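4-amino-4-deoxy-L-arabinose transferase or related glycosyltransferases of PMT family (Cupriavidus metallidurans, PDB 5EZM) probably transfers 4-amino-4-deoxy-L-arabinose from a polyprenyl-phosphate carrier to lipid A, as a GT-C-fold glycosyltransferase embedded in the cell membrane. Local coordinates at residues W75-Y80 against S255-E260; C195-G200 against L244-P249; V201-K206 against P249-V254. All coordinates share one frame; numbering follows the deposited sequence.

Interaction 1 of 3, residues W75-Y80 against S255-E260. With MPG ([(Z)-octadec-9-enyl] (2R)-2,3-bis(oxidanyl)propanoate), chain B; MPG ([(Z)-octadec-9-enyl] (2R)-2,3-bis(oxidanyl)propanoate), chain C; MPG ([(Z)-octadec-9-enyl] (2R)-2,3-bis(oxidanyl)propanoate), chain K.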
loop_
_atom_site.group_PDB
_atom_site.type_symbol
_atom_site.label_atom_id
_atom_site.label_comp_id
_atom_site.label_asym_id
_atom_site.label_seq_id
_atom_site.Cartn_x
_atom_site.Cartn_y
_atom_site.Cartn_z
ATOM N N TRP A 75 12.670 18.469 -1.411
ATOM C CA TRP A 75 12.629 17.015 -1.471
ATOM C C TRP A 75 13.417 16.353 -0.349
ATOM O O TRP A 75 13.588 15.130 -0.369
ATOM C CB TRP A 75 13.160 16.524 -2.820
ATOM C CG TRP A 75 12.252 16.784 -3.985
ATOM C CD1 TRP A 75 11.393 17.834 -4.146
ATOM C CD2 TRP A 75 12.105 15.964 -5.153
ATOM N NE1 TRP A 75 10.727 17.722 -5.344
ATOM C CE2 TRP A 75 11.147 16.583 -5.980
ATOM C CE3 TRP A 75 12.693 14.769 -5.580
ATOM C CZ2 TRP A 75 10.767 16.048 -7.208
ATOM C CZ3 TRP A 75 12.314 14.240 -6.798
ATOM C CH2 TRP A 75 11.360 14.878 -7.598
ATOM N N VAL A 76 13.903 17.123 0.620
ATOM C CA VAL A 76 14.720 16.605 1.712
ATOM C C VAL A 76 13.951 16.600 3.030
ATOM O O VAL A 76 13.843 15.567 3.691
ATOM C CB VAL A 76 16.034 17.406 1.843
ATOM C CG1 VAL A 76 16.870 16.869 2.996
ATOM C CG2 VAL A 76 16.810 17.365 0.537
ATOM N N THR A 77 13.414 17.751 3.426
ATOM C CA THR A 77 12.701 17.887 4.693
ATOM C C THR A 77 11.230 17.573 4.453
ATOM O O THR A 77 10.467 18.423 3.987
ATOM C CB THR A 77 12.893 19.286 5.267
ATOM O OG1 THR A 77 14.291 19.608 5.271
ATOM C CG2 THR A 77 12.360 19.359 6.695
ATOM N N ILE A 78 10.833 16.337 4.772
ATOM C CA ILE A 78 9.449 15.915 4.599
ATOM C C ILE A 78 8.554 16.680 5.567
ATOM O O ILE A 78 8.886 16.854 6.747
ATOM C CB ILE A 78 9.328 14.396 4.811
ATOM C CG1 ILE A 78 10.204 13.644 3.811
ATOM C CG2 ILE A 78 7.883 13.944 4.686
ATOM C CD1 ILE A 78 10.280 12.155 4.080
ATOM N N ARG A 79 7.411 17.147 5.069
ATOM C CA ARG A 79 6.464 17.892 5.885
ATOM C C ARG A 79 5.047 17.391 5.653
ATOM O O ARG A 79 4.676 17.028 4.532
ATOM C CB ARG A 79 6.544 19.395 5.599
ATOM C CG ARG A 79 7.807 20.040 6.136
ATOM C CD ARG A 79 7.743 21.556 6.077
ATOM N NE ARG A 79 8.978 22.152 6.573
ATOM C CZ ARG A 79 9.175 22.517 7.835
ATOM N NH1 ARG A 79 8.210 22.354 8.731
ATOM N NH2 ARG A 79 10.334 23.045 8.202
ATOM N N TYR A 80 4.262 17.367 6.728
ATOM C CA TYR A 80 2.860 16.965 6.691
ATOM C C TYR A 80 2.064 18.069 7.372
ATOM O O TYR A 80 2.203 18.286 8.582
ATOM C CB TYR A 80 2.651 15.615 7.384
ATOM C CG TYR A 80 1.266 15.018 7.223
ATOM C CD1 TYR A 80 0.502 15.271 6.091
ATOM C CD2 TYR A 80 0.721 14.209 8.211
ATOM C CE1 TYR A 80 -0.765 14.722 5.941
ATOM C CE2 TYR A 80 -0.547 13.660 8.074
ATOM C CZ TYR A 80 -1.288 13.921 6.937
ATOM O OH TYR A 80 -2.550 13.379 6.795
ATOM N N SER A 255 19.766 15.056 8.002
ATOM C CA SER A 255 20.363 15.084 9.335
ATOM C C SER A 255 21.109 16.388 9.578
ATOM O O SER A 255 21.105 16.913 10.697
ATOM C CB SER A 255 21.302 13.893 9.520
ATOM O OG SER A 255 20.599 12.665 9.473
ATOM N N VAL A 256 21.766 16.919 8.544
ATOM C CA VAL A 256 22.478 18.186 8.674
ATOM C C VAL A 256 21.491 19.335 8.805
ATOM O O VAL A 256 21.587 20.155 9.726
ATOM C CB VAL A 256 23.425 18.395 7.478
ATOM C CG1 VAL A 256 23.826 19.860 7.368
ATOM C CG2 VAL A 256 24.655 17.513 7.615
ATOM N N ARG A 257 20.526 19.414 7.884
ATOM C CA ARG A 257 19.539 20.487 7.945
ATOM C C ARG A 257 18.681 20.396 9.202
ATOM O O ARG A 257 18.271 21.427 9.747
ATOM C CB ARG A 257 18.659 20.461 6.695
ATOM C CG ARG A 257 19.415 20.707 5.401
ATOM C CD ARG A 257 18.461 20.779 4.221
ATOM N NE ARG A 257 19.161 20.904 2.946
ATOM C CZ ARG A 257 18.558 20.882 1.761
ATOM N NH1 ARG A 257 17.239 20.740 1.690
ATOM N NH2 ARG A 257 19.271 21.000 0.648
ATOM N N ASN A 258 18.403 19.182 9.678
ATOM C CA ASN A 258 17.585 18.960 10.869
ATOM C C ASN A 258 18.344 18.046 11.821
ATOM O O ASN A 258 18.260 16.813 11.716
ATOM C CB ASN A 258 16.230 18.365 10.500
ATOM C CG ASN A 258 15.619 19.033 9.293
ATOM O OD1 ASN A 258 15.125 20.160 9.376
ATOM N ND2 ASN A 258 15.652 18.345 8.154
ATOM N N PRO A 259 19.101 18.617 12.760
ATOM C CA PRO A 259 19.894 17.778 13.676
ATOM C C PRO A 259 19.070 16.786 14.477
ATOM O O PRO A 259 19.602 15.748 14.891
ATOM C CB PRO A 259 20.570 18.810 14.587
ATOM C CG PRO A 259 20.636 20.050 13.761
ATOM C CD PRO A 259 19.383 20.051 12.934
ATOM N N GLU A 260 17.789 17.062 14.705
ATOM C CA GLU A 260 16.952 16.170 15.494
ATOM C C GLU A 260 16.461 14.962 14.707
ATOM O O GLU A 260 15.785 14.103 15.286
ATOM C CB GLU A 260 15.754 16.940 16.063
ATOM C CG GLU A 260 14.682 17.313 15.040
ATOM C CD GLU A 260 15.077 18.480 14.146
ATOM O OE1 GLU A 260 16.192 19.017 14.309
ATOM O OE2 GLU A 260 14.265 18.865 13.275
HETATM C C2 MPG B . 12.967 22.440 -7.801
HETATM C C3 MPG B . 12.949 20.962 -8.169
HETATM C C4 MPG B . 13.625 20.099 -7.116
HETATM C C5 MPG B . 14.139 18.769 -7.694
HETATM C C6 MPG B . 14.665 17.819 -6.607
HETATM C C1 MPG B . 12.646 23.341 -8.998
HETATM C C2 MPG C . 12.119 14.675 -11.588
HETATM C C3 MPG C . 12.102 16.038 -10.908
HETATM C C4 MPG C . 10.692 16.598 -10.802
HETATM C C5 MPG C . 10.668 18.128 -10.643
HETATM C C6 MPG C . 9.354 18.627 -10.020
HETATM C C7 MPG C . 9.348 20.154 -9.819
HETATM C C8 MPG C . 8.578 20.573 -8.543
HETATM C C9 MPG C . 8.624 22.101 -8.295
HETATM C C1 MPG C . 13.501 14.017 -11.561
HETATM C C2 MPG K . 21.823 4.278 6.506
HETATM C C3 MPG K . 22.584 5.589 6.336
HETATM C C4 MPG K . 22.396 6.505 7.535
HETATM C C5 MPG K . 23.178 7.827 7.439
HETATM C C6 MPG K . 23.181 8.579 8.782
HETATM C C7 MPG K . 23.453 10.088 8.632
HETATM C C8 MPG K . 23.280 10.845 9.971
HETATM C C1 MPG K . 22.150 3.249 5.419
#

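Interaction 2 of 3, residues C195-G200 against L244-P249. With DSL (mono-trans, octa-cis decaprenyl-phosphate), chain D.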
loop_
_atom_site.group_PDB
_atom_site.type_symbol
_atom_site.label_atom_id
_atom_site.label_comp_id
_atom_site.label_asym_id
_atom_site.label_seq_id
_atom_site.Cartn_x
_atom_site.Cartn_y
_atom_site.Cartn_z
ATOM N N CYS A 195 20.635 -5.892 -7.186
ATOM C CA CYS A 195 20.033 -6.313 -5.927
ATOM C C CYS A 195 20.351 -5.325 -4.811
ATOM O O CYS A 195 19.445 -4.837 -4.122
ATOM C CB CYS A 195 20.523 -7.716 -5.569
ATOM S SG CYS A 195 19.956 -8.340 -3.981
ATOM N N TRP A 196 21.637 -5.010 -4.627
ATOM C CA TRP A 196 22.027 -4.057 -3.592
ATOM C C TRP A 196 21.387 -2.694 -3.822
ATOM O O TRP A 196 20.959 -2.030 -2.870
ATOM C CB TRP A 196 23.547 -3.932 -3.539
ATOM C CG TRP A 196 24.211 -5.106 -2.907
ATOM C CD1 TRP A 196 24.684 -6.221 -3.537
ATOM C CD2 TRP A 196 24.490 -5.284 -1.515
ATOM N NE1 TRP A 196 25.237 -7.083 -2.623
ATOM C CE2 TRP A 196 25.131 -6.532 -1.373
ATOM C CE3 TRP A 196 24.260 -4.511 -0.372
ATOM C CZ2 TRP A 196 25.540 -7.025 -0.138
ATOM C CZ3 TRP A 196 24.668 -5.002 0.853
ATOM C CH2 TRP A 196 25.302 -6.247 0.961
ATOM N N ALA A 197 21.316 -2.260 -5.082
ATOM C CA ALA A 197 20.647 -1.004 -5.398
ATOM C C ALA A 197 19.183 -1.044 -4.981
ATOM O O ALA A 197 18.672 -0.088 -4.384
ATOM C CB ALA A 197 20.774 -0.706 -6.892
ATOM N N ALA A 198 18.494 -2.150 -5.284
ATOM C CA ALA A 198 17.105 -2.291 -4.860
ATOM C C ALA A 198 16.984 -2.217 -3.344
ATOM O O ALA A 198 16.052 -1.596 -2.819
ATOM C CB ALA A 198 16.523 -3.603 -5.388
ATOM N N MET A 199 17.920 -2.838 -2.620
ATOM C CA MET A 199 17.917 -2.719 -1.165
ATOM C C MET A 199 18.085 -1.269 -0.734
ATOM O O MET A 199 17.456 -0.823 0.235
ATOM C CB MET A 199 19.014 -3.593 -0.556
ATOM C CG MET A 199 18.624 -5.057 -0.425
ATOM S SD MET A 199 19.818 -6.033 0.505
ATOM C CE MET A 199 21.178 -6.084 -0.659
ATOM N N GLY A 200 18.922 -0.515 -1.449
ATOM C CA GLY A 200 19.068 0.899 -1.144
ATOM C C GLY A 200 17.770 1.665 -1.317
ATOM O O GLY A 200 17.361 2.433 -0.438
ATOM N N LEU A 244 25.318 2.313 -0.230
ATOM C CA LEU A 244 25.613 3.517 0.538
ATOM C C LEU A 244 25.502 4.764 -0.328
ATOM O O LEU A 244 24.987 5.794 0.118
ATOM C CB LEU A 244 27.007 3.423 1.162
ATOM C CG LEU A 244 27.184 2.399 2.284
ATOM C CD1 LEU A 244 28.626 2.373 2.752
ATOM C CD2 LEU A 244 26.252 2.696 3.445
ATOM N N VAL A 245 25.978 4.689 -1.574
ATOM C CA VAL A 245 25.851 5.827 -2.480
ATOM C C VAL A 245 24.387 6.160 -2.726
ATOM O O VAL A 245 24.025 7.332 -2.886
ATOM C CB VAL A 245 26.602 5.543 -3.796
ATOM C CG1 VAL A 245 26.200 6.541 -4.879
ATOM C CG2 VAL A 245 28.111 5.585 -3.564
ATOM N N ILE A 246 23.515 5.154 -2.729
ATOM C CA ILE A 246 22.105 5.424 -2.990
ATOM C C ILE A 246 21.417 6.010 -1.759
ATOM O O ILE A 246 20.674 6.994 -1.858
ATOM C CB ILE A 246 21.403 4.147 -3.485
ATOM C CG1 ILE A 246 21.932 3.770 -4.865
ATOM C CG2 ILE A 246 19.897 4.348 -3.533
ATOM C CD1 ILE A 246 21.320 2.520 -5.427
ATOM N N THR A 247 21.655 5.433 -0.579
ATOM C CA THR A 247 20.888 5.825 0.601
ATOM C C THR A 247 21.467 7.030 1.334
ATOM O O THR A 247 20.711 7.904 1.773
ATOM C CB THR A 247 20.791 4.657 1.586
ATOM O OG1 THR A 247 22.102 4.315 2.052
ATOM C CG2 THR A 247 20.159 3.456 0.921
ATOM N N VAL A 248 22.794 7.089 1.479
ATOM C CA VAL A 248 23.403 8.056 2.397
ATOM C C VAL A 248 23.048 9.506 2.079
ATOM O O VAL A 248 22.717 10.251 3.015
ATOM C CB VAL A 248 24.925 7.828 2.468
ATOM C CG1 VAL A 248 25.601 9.005 3.146
ATOM C CG2 VAL A 248 25.224 6.545 3.220
ATOM N N PRO A 249 23.105 9.978 0.820
ATOM C CA PRO A 249 22.931 11.427 0.584
ATOM C C PRO A 249 21.700 12.053 1.231
ATOM O O PRO A 249 21.816 13.117 1.856
ATOM C CB PRO A 249 22.880 11.512 -0.946
ATOM C CG PRO A 249 23.729 10.399 -1.391
ATOM C CD PRO A 249 23.443 9.277 -0.433
HETATM C C21 DSL D . 17.161 -13.270 0.168
HETATM C C22 DSL D . 17.860 -12.126 -0.544
HETATM C C23 DSL D . 17.188 -11.447 -1.731
HETATM C C24 DSL D . 19.067 -11.717 -0.124
HETATM C C25 DSL D . 19.789 -10.548 -0.841
HETATM C C26 DSL D . 20.363 -9.595 0.243
HETATM C C27 DSL D . 21.908 -9.432 0.040
HETATM C C28 DSL D . 22.528 -9.647 -1.362
HETATM C C29 DSL D . 22.693 -9.104 1.086
HETATM C C30 DSL D . 22.069 -8.887 2.488
HETATM C C31 DSL D . 23.120 -9.216 3.601
HETATM C C32 DSL D . 23.230 -8.014 4.605
HETATM C C33 DSL D . 24.082 -6.782 4.248
HETATM C C34 DSL D . 22.585 -8.067 5.795
#

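Interaction 3 of 3, residues V201-K206 against P249-V254. With MPG ([(Z)-octadec-9-enyl] (2R)-2,3-bis(oxidanyl)propanoate), chain E.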
loop_
_atom_site.group_PDB
_atom_site.type_symbol
_atom_site.label_atom_id
_atom_site.label_comp_id
_atom_site.label_asym_id
_atom_site.label_seq_id
_atom_site.Cartn_x
_atom_site.Cartn_y
_atom_site.Cartn_z
ATOM N N VAL A 201 17.100 1.463 -2.455
ATOM C CA VAL A 201 15.809 2.110 -2.679
ATOM C C VAL A 201 14.825 1.727 -1.580
ATOM O O VAL A 201 14.054 2.566 -1.095
ATOM C CB VAL A 201 15.267 1.753 -4.075
ATOM C CG1 VAL A 201 13.915 2.413 -4.302
ATOM C CG2 VAL A 201 16.257 2.160 -5.157
ATOM N N ALA A 202 14.846 0.459 -1.161
ATOM C CA ALA A 202 13.940 0.013 -0.107
ATOM C C ALA A 202 14.223 0.737 1.202
ATOM O O ALA A 202 13.293 1.126 1.922
ATOM C CB ALA A 202 14.051 -1.501 0.079
ATOM N N ILE A 203 15.504 0.927 1.531
ATOM C CA ILE A 203 15.850 1.687 2.729
ATOM C C ILE A 203 15.338 3.114 2.610
ATOM O O ILE A 203 14.798 3.679 3.570
ATOM C CB ILE A 203 17.370 1.643 2.976
ATOM C CG1 ILE A 203 17.825 0.205 3.245
ATOM C CG2 ILE A 203 17.747 2.557 4.132
ATOM C CD1 ILE A 203 19.315 0.064 3.503
ATOM N N LEU A 204 15.477 3.714 1.424
ATOM C CA LEU A 204 14.906 5.034 1.180
ATOM C C LEU A 204 13.388 5.016 1.093
ATOM O O LEU A 204 12.783 6.081 0.939
ATOM C CB LEU A 204 15.482 5.632 -0.103
ATOM C CG LEU A 204 16.942 6.078 -0.031
ATOM C CD1 LEU A 204 17.420 6.579 -1.386
ATOM C CD2 LEU A 204 17.111 7.150 1.030
ATOM N N THR A 205 12.759 3.846 1.177
ATOM C CA THR A 205 11.307 3.739 1.157
ATOM C C THR A 205 10.714 3.570 2.551
ATOM O O THR A 205 9.740 4.246 2.894
ATOM C CB THR A 205 10.878 2.571 0.262
ATOM O OG1 THR A 205 11.214 2.867 -1.100
ATOM C CG2 THR A 205 9.378 2.330 0.375
ATOM N N LYS A 206 11.288 2.683 3.378
ATOM C CA LYS A 206 10.725 2.460 4.705
ATOM C C LYS A 206 11.786 2.099 5.741
ATOM O O LYS A 206 11.478 1.421 6.728
ATOM C CB LYS A 206 9.652 1.371 4.656
ATOM C CG LYS A 206 8.534 1.561 5.665
ATOM C CD LYS A 206 7.518 0.441 5.566
ATOM C CE LYS A 206 6.489 0.527 6.677
ATOM N NZ LYS A 206 5.635 -0.689 6.690
ATOM N N PRO A 249 23.105 9.978 0.820
ATOM C CA PRO A 249 22.931 11.427 0.584
ATOM C C PRO A 249 21.700 12.053 1.231
ATOM O O PRO A 249 21.816 13.117 1.856
ATOM C CB PRO A 249 22.880 11.512 -0.946
ATOM C CG PRO A 249 23.729 10.399 -1.391
ATOM C CD PRO A 249 23.443 9.277 -0.433
ATOM N N TRP A 250 20.525 11.429 1.117
ATOM C CA TRP A 250 19.347 12.031 1.733
ATOM C C TRP A 250 19.452 12.026 3.252
ATOM O O TRP A 250 19.055 12.995 3.907
ATOM C CB TRP A 250 18.069 11.320 1.295
ATOM C CG TRP A 250 16.859 11.841 2.025
ATOM C CD1 TRP A 250 16.158 12.981 1.745
ATOM C CD2 TRP A 250 16.223 11.253 3.166
ATOM N NE1 TRP A 250 15.121 13.133 2.635
ATOM C CE2 TRP A 250 15.140 12.086 3.518
ATOM C CE3 TRP A 250 16.461 10.101 3.921
ATOM C CZ2 TRP A 250 14.298 11.801 4.588
ATOM C CZ3 TRP A 250 15.623 9.821 4.984
ATOM C CH2 TRP A 250 14.555 10.667 5.308
ATOM N N PHE A 251 19.976 10.943 3.829
ATOM C CA PHE A 251 20.083 10.880 5.282
ATOM C C PHE A 251 21.048 11.933 5.807
ATOM O O PHE A 251 20.777 12.588 6.822
ATOM C CB PHE A 251 20.503 9.474 5.714
ATOM C CG PHE A 251 19.379 8.476 5.678
ATOM C CD1 PHE A 251 18.635 8.208 6.816
ATOM C CD2 PHE A 251 19.049 7.824 4.501
ATOM C CE1 PHE A 251 17.591 7.298 6.782
ATOM C CE2 PHE A 251 18.005 6.911 4.463
ATOM C CZ PHE A 251 17.277 6.650 5.604
ATOM N N TYR A 252 22.170 12.130 5.113
ATOM C CA TYR A 252 23.093 13.190 5.496
ATOM C C TYR A 252 22.443 14.558 5.357
ATOM O O TYR A 252 22.572 15.405 6.245
ATOM C CB TYR A 252 24.368 13.116 4.656
ATOM C CG TYR A 252 25.340 14.239 4.941
ATOM C CD1 TYR A 252 26.217 14.164 6.014
ATOM C CD2 TYR A 252 25.378 15.374 4.142
ATOM C CE1 TYR A 252 27.106 15.186 6.282
ATOM C CE2 TYR A 252 26.263 16.404 4.403
ATOM C CZ TYR A 252 27.126 16.304 5.475
ATOM O OH TYR A 252 28.014 17.323 5.743
ATOM N N LEU A 253 21.736 14.794 4.250
ATOM C CA LEU A 253 21.137 16.106 4.031
ATOM C C LEU A 253 20.100 16.424 5.102
ATOM O O LEU A 253 20.133 17.496 5.719
ATOM C CB LEU A 253 20.519 16.174 2.635
ATOM C CG LEU A 253 21.525 16.259 1.483
ATOM C CD1 LEU A 253 20.819 16.120 0.146
ATOM C CD2 LEU A 253 22.299 17.562 1.550
ATOM N N VAL A 254 19.179 15.492 5.351
ATOM C CA VAL A 254 18.120 15.755 6.319
ATOM C C VAL A 254 18.678 15.788 7.738
ATOM O O VAL A 254 18.141 16.492 8.604
ATOM C CB VAL A 254 16.986 14.722 6.164
ATOM C CG1 VAL A 254 17.371 13.390 6.787
ATOM C CG2 VAL A 254 15.685 15.254 6.751
HETATM C C2 MPG E . 15.352 -2.881 11.968
HETATM C C3 MPG E . 14.001 -3.584 12.032
HETATM C C4 MPG E . 12.840 -2.604 11.942
HETATM C C5 MPG E . 11.482 -3.300 11.749
HETATM C C6 MPG E . 10.363 -2.296 11.428
HETATM C C7 MPG E . 9.286 -2.894 10.505
HETATM C C8 MPG E . 8.528 -1.802 9.710
HETATM C C9 MPG E . 8.044 -2.297 8.323
HETATM C C1 MPG E . 16.518 -3.808 12.322
#

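Interaction 1 of 3, residues W75-Y80 against S255-E260
The guanidinium group of Arg257 comes up obliquely on Val76, with Arg257 NH1 3.5 Å from Val76 CB; the CG2 branch of Val76 lies almost as close to the same nitrogen. The arginine is extended from CG to NE, which brings NH1 to the valine, and the two side chains cross at about a right angle. This is a van der Waals meeting between a charged group and a branched alkyl side chain. The second flat group is the amide of Asn258. Its ND2 points at Thr77 OG1 across 3.4 Å, a weak hydrogen bond although the N-H is almost straight on (178°), and the amide also brushes the threonine methyl, with Asn258 ND2 3.7 Å from Thr77 CG2. Thr77 OG1 stands beside its own backbone N and CG2 anti to it (chi1 -50°), which puts both branches before the amide. The amide is held from other directions too: ND2 bonds to Val254 O one turn back, and OD1 to Lys84 NZ, its strongest polar partner. The indole of Trp75 takes no part in the contact across the segments and packs on lipid. Over the centre of one face sits C6 of an octadecenyl dihydroxypropanoate lipid (MPG, chain B), 3.5 Å from Trp75 CD2, while a second (chain C) approaches obliquely, its C3 3.6 Å from Trp75 CH2. Ser255 also touches lipid, its OG lying 3.3 Å from C8 of a third MPG (chain K). The contact places the loop leading into strand 79-80 against the end of helix 236-257, where Asn258 is the first residue to leave helical geometry. Helices 58-72 and 91-103 pack on Trp75 and Ile78 of that loop, and Ile78 pairs with Tyr85 through backbone hydrogen bonds.

Interaction 2 of 3, residues C195-G200 against L244-P249
Ile246 rests the end of its longer branch on Ala197, with Ile246 CD1 3.6 Å from both CB and CA of Ala197. The isoleucine carries CG1 beside its backbone N (chi1 -68°) and runs on extended, so that CD1 reaches the alanine while the other branch, CG2, is directed at Gly200. There it stops 4.1 Å from Gly200 C, against bare backbone. Thr247 comes to the same glycine from its own place on the helix: its methyl CG2 lies 3.3 Å from Gly200 O. Its hydroxyl stands between the backbone N and the carbonyl carbon (chi1 63°) and bonds back to Met243 O, so the threonine keeps its polar atom on its own helix and gives its carbon to the neighbour. Gly200, having no side chain, lets the two methyl groups lie against its main chain, and the CA atoms of Gly200 and Thr247 come within 5.5 Å. The segment axes run almost parallel, 11° apart and 8.6 Å at their closest. No hydrogen bond joins the segments; the contact is shape-fitting among small and branched side chains. Away from this seam, residues of helix 185-206 touch the prenyl chain of decaprenyl phosphate. Met199, bent at chi3, lays CE over one face of Trp196 toward its rim, and the same CE is 3.5 Å from lipid atom C27. Trp196 CH2 meets C33 at 3.5 Å, and Cys195 SG lies near C25 and C28. Helix 185-206 thus supplies part of the wall of this polyprenyl site, and helix 236-257 packs on another side of it. Helix 160-178 packs on Cys195, Ala198 and Met199, and helix 209-224 reaches Met199 through Ile211 and Pro214. Trp196 is covered by Leu236 and Val240 of helix 236-257, with NE1 bonded to Leu234 O.

Interaction 3 of 3, residues V201-K206 against P249-V254
Two helices of this GT-C-fold protein, 185-206 and 236-257, both predicted to span the membrane, spread apart here, and larger side chains fill the wider separation. The segment axes lie 11.6 Å apart at their closest and diverge by 36°; the second segment is kinked where the N atoms of Pro249 and Trp250 lack a bond to the preceding turn. Leu204 and two aromatic side chains meet between the helices. One methyl does the work: Leu204 CD2 is 3.6 Å from Phe251 CE2, approaching the ring obliquely, and 4.2 Å from Trp250 CE3. Leu204 and Phe251 run alongside each other, pointing opposite ways. Ile203 is a looser neighbour, with Ile203 CG2 4.4 Å from Phe251 CE2, while its carbonyl oxygen stands near the plane of the phenyl ring at the edge. Trp250 has CG anti to its backbone N (chi1 174°) and sends CZ3 over the centre of the Phe251 face, 3.5 Å above the plane. Phe91 and Trp94 of helix 91-103 also pack on Leu204, and the Trp250 side chain is about 10 Å from that of the zinc ligand Glu87. Thr205 OG1 bonds within its helix to Val201 O, whereas Trp250 NE1 bonds to Val76 O and Lys206 NZ to Asp161. The contact itself is apolar and non-directional, held by packing, and those last two polar bonds tie each helix to other parts of the fold.

In the fold
All three contacts use helix 236-257: interaction 2 takes 244-249, interaction 3 takes 249-254 and interaction 1 the helix end and the turn after it. Interactions 2 and 3 share Pro249 and both pair this helix with helix 185-206; their centres are 8 Å apart, and their segments alternate along the chain, inside the loop closed by interaction 1. The centre of interaction 1 lies 11 Å from that of interaction 3, to which a probable hydrogen bond from Trp250 NE1 to Val76 O (2.9 Å) ties it, and 19 Å from that of interaction 2. Helix 236-257 thus packs on helix 185-206, which lines the polyprenyl site, and its far end meets the loop before strand 79-80.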